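Local coordinates for protein biliverdin reductase (Synechocystis sp., PDB 5B3T) that probably reduces biliverdin with NADPH as a member of the Gfo/Idh/MocA family, with stacked substrates critical for its activity, at residues V19-A24 / V41-N46. Sequence-based numbering, arbitrary orientation.
Sequences VGTGYA and VSFWGN. With PO4 (phosphate ion), chain C.
Val19 and Trp44 meet on one face of the parallel sheet, and Thr21 meets Phe43 on the other. The CG1 branch of Val19 lies 3.6 Å from CE3 of Trp44, on the six-membered part of the indole. The two side chains slant across each other. CG of Trp44 is anti to the backbone N (chi1 175°). The indole rises from the sheet with its long axis across the strand, and its benzo ring reaches over toward the valine methyl.

Between the two pairs runs one backbone hydrogen bond, from Gly20 N to Trp44 O at 2.8 Å. The N-H...O angle is 152°. This bond continues the parallel pairing to the point where both strands end. Gly20 has a positive phi (131°), in a backbone region open essentially to glycine alone, and the chain then turns into the loop before the helix.

CG2 of Thr21 sits 3.5 Å from CE2 of Phe43 and meets the ring obliquely. The same methyl packs against the backbone of Gly45, 3.8 Å from its CA.

Gly20 and Gly22 fit the glycine-rich Rossmann turn, with Gly22 as N-cap of the helix. Thr21, Tyr23, Ala24 and Asn46 bind NADP(+), which is absent here. Tyr23 OH donates to O4 of a phosphate ion, probably from the crystallisation liquor, at 2.6 Å; Arg283 and Arg284 also hold this ion.

The contact closes the beta-alpha-beta unit of strand 14-19, helix 23-34 and strand 38-44. Strand 38-44 is an outermost strand of the sheet, and strand 77-80 flanks 14-19 on its other side. Trp66 and Leu69 of helix 66-70 cover the Val19 and Trp44 face. Helix 48-58 covers the Thr21 and Phe43 face, through Asn50, Thr51, Phe54 and Ala55.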
loop_
_atom_site.group_PDB
_atom_site.type_symbol
_atom_site.label_atom_id
_atom_site.label_comp_id
_atom_site.label_asym_id
_atom_site.label_seq_id
_atom_site.Cartn_x
_atom_site.Cartn_y
_atom_site.Cartn_z
ATOM N N VAL A 19 -12.308 -8.439 0.607
ATOM C CA VAL A 19 -12.784 -7.372 1.479
ATOM C C VAL A 19 -12.303 -6.062 0.864
ATOM O O VAL A 19 -11.140 -5.677 1.016
ATOM C CB VAL A 19 -12.293 -7.544 2.918
ATOM C CG1 VAL A 19 -12.836 -6.432 3.796
ATOM C CG2 VAL A 19 -12.711 -8.901 3.459
ATOM N N GLY A 20 -13.200 -5.373 0.163
ATOM C CA GLY A 20 -12.844 -4.159 -0.542
ATOM C C GLY A 20 -13.329 -4.165 -1.975
ATOM O O GLY A 20 -13.567 -5.229 -2.554
ATOM N N THR A 21 -13.487 -2.976 -2.559
ATOM C CA THR A 21 -14.004 -2.860 -3.915
ATOM C C THR A 21 -13.216 -1.866 -4.761
ATOM O O THR A 21 -13.631 -1.576 -5.890
ATOM C CB THR A 21 -15.485 -2.449 -3.897
ATOM O OG1 THR A 21 -15.636 -1.244 -3.139
ATOM C CG2 THR A 21 -16.345 -3.540 -3.276
ATOM N N GLY A 22 -12.104 -1.336 -4.259
ATOM C CA GLY A 22 -11.318 -0.360 -4.985
ATOM C C GLY A 22 -10.400 -0.988 -6.015
ATOM O O GLY A 22 -10.616 -2.106 -6.489
ATOM N N TYR A 23 -9.341 -0.246 -6.353
ATOM C CA TYR A 23 -8.471 -0.643 -7.458
ATOM C C TYR A 23 -7.782 -1.974 -7.178
ATOM O O TYR A 23 -7.771 -2.870 -8.031
ATOM C CB TYR A 23 -7.435 0.451 -7.727
ATOM C CG TYR A 23 -6.492 0.124 -8.865
ATOM C CD1 TYR A 23 -5.322 -0.591 -8.643
ATOM C CD2 TYR A 23 -6.777 0.527 -10.162
ATOM C CE1 TYR A 23 -4.464 -0.895 -9.679
ATOM C CE2 TYR A 23 -5.923 0.228 -11.206
ATOM C CZ TYR A 23 -4.768 -0.484 -10.957
ATOM O OH TYR A 23 -3.912 -0.785 -11.990
ATOM N N ALA A 24 -7.180 -2.115 -5.994
ATOM C CA ALA A 24 -6.467 -3.348 -5.678
ATOM C C ALA A 24 -7.413 -4.541 -5.668
ATOM O O ALA A 24 -7.069 -5.620 -6.164
ATOM C CB ALA A 24 -5.752 -3.212 -4.333
ATOM N N VAL A 41 -15.621 -16.172 -4.667
ATOM C CA VAL A 41 -16.854 -16.636 -4.037
ATOM C C VAL A 41 -17.684 -15.480 -3.490
ATOM O O VAL A 41 -18.893 -15.421 -3.712
ATOM C CB VAL A 41 -16.533 -17.665 -2.931
ATOM C CG1 VAL A 41 -17.775 -17.955 -2.097
ATOM C CG2 VAL A 41 -15.969 -18.940 -3.538
ATOM N N SER A 42 -17.061 -14.557 -2.760
ATOM C CA SER A 42 -17.805 -13.469 -2.140
ATOM C C SER A 42 -16.931 -12.225 -2.065
ATOM O O SER A 42 -15.726 -12.265 -2.327
ATOM C CB SER A 42 -18.308 -13.856 -0.745
ATOM O OG SER A 42 -17.230 -14.170 0.118
ATOM N N PHE A 43 -17.560 -11.111 -1.705
ATOM C CA PHE A 43 -16.837 -9.872 -1.457
ATOM C C PHE A 43 -17.651 -9.017 -0.498
ATOM O O PHE A 43 -18.831 -9.275 -0.248
ATOM C CB PHE A 43 -16.540 -9.114 -2.756
ATOM C CG PHE A 43 -17.678 -8.261 -3.233
ATOM C CD1 PHE A 43 -18.730 -8.821 -3.938
ATOM C CD2 PHE A 43 -17.698 -6.898 -2.978
ATOM C CE1 PHE A 43 -19.780 -8.039 -4.379
ATOM C CE2 PHE A 43 -18.747 -6.111 -3.416
ATOM C CZ PHE A 43 -19.788 -6.682 -4.118
ATOM N N TRP A 44 -16.995 -7.991 0.042
ATOM C CA TRP A 44 -17.632 -7.007 0.906
ATOM C C TRP A 44 -17.139 -5.625 0.507
ATOM O O TRP A 44 -15.952 -5.439 0.228
ATOM C CB TRP A 44 -17.326 -7.275 2.391
ATOM C CG TRP A 44 -17.854 -6.229 3.345
ATOM C CD1 TRP A 44 -19.079 -6.210 3.947
ATOM C CD2 TRP A 44 -17.158 -5.067 3.820
ATOM N NE1 TRP A 44 -19.193 -5.106 4.759
ATOM C CE2 TRP A 44 -18.028 -4.388 4.697
ATOM C CE3 TRP A 44 -15.888 -4.532 3.582
ATOM C CZ2 TRP A 44 -17.668 -3.203 5.338
ATOM C CZ3 TRP A 44 -15.533 -3.356 4.220
ATOM C CH2 TRP A 44 -16.419 -2.704 5.087
ATOM N N GLY A 45 -18.060 -4.668 0.463
ATOM C CA GLY A 45 -17.711 -3.284 0.210
ATOM C C GLY A 45 -18.193 -2.393 1.334
ATOM O O GLY A 45 -19.136 -2.747 2.047
ATOM N N ASN A 46 -17.558 -1.236 1.511
ATOM C CA ASN A 46 -17.922 -0.343 2.603
ATOM C C ASN A 46 -18.993 0.670 2.220
ATOM O O ASN A 46 -19.649 1.220 3.111
ATOM C CB ASN A 46 -16.687 0.406 3.113
ATOM C CG ASN A 46 -16.143 1.390 2.097
ATOM O OD1 ASN A 46 -15.527 1.000 1.106
ATOM N ND2 ASN A 46 -16.371 2.675 2.338
HETATM P P PO4 C . -2.345 0.600 -14.620
HETATM O O1 PO4 C . -2.285 1.437 -15.871
HETATM O O2 PO4 C . -2.338 -0.867 -14.974
HETATM O O3 PO4 C . -1.142 0.907 -13.762
HETATM O O4 PO4 C . -3.612 0.925 -13.866
#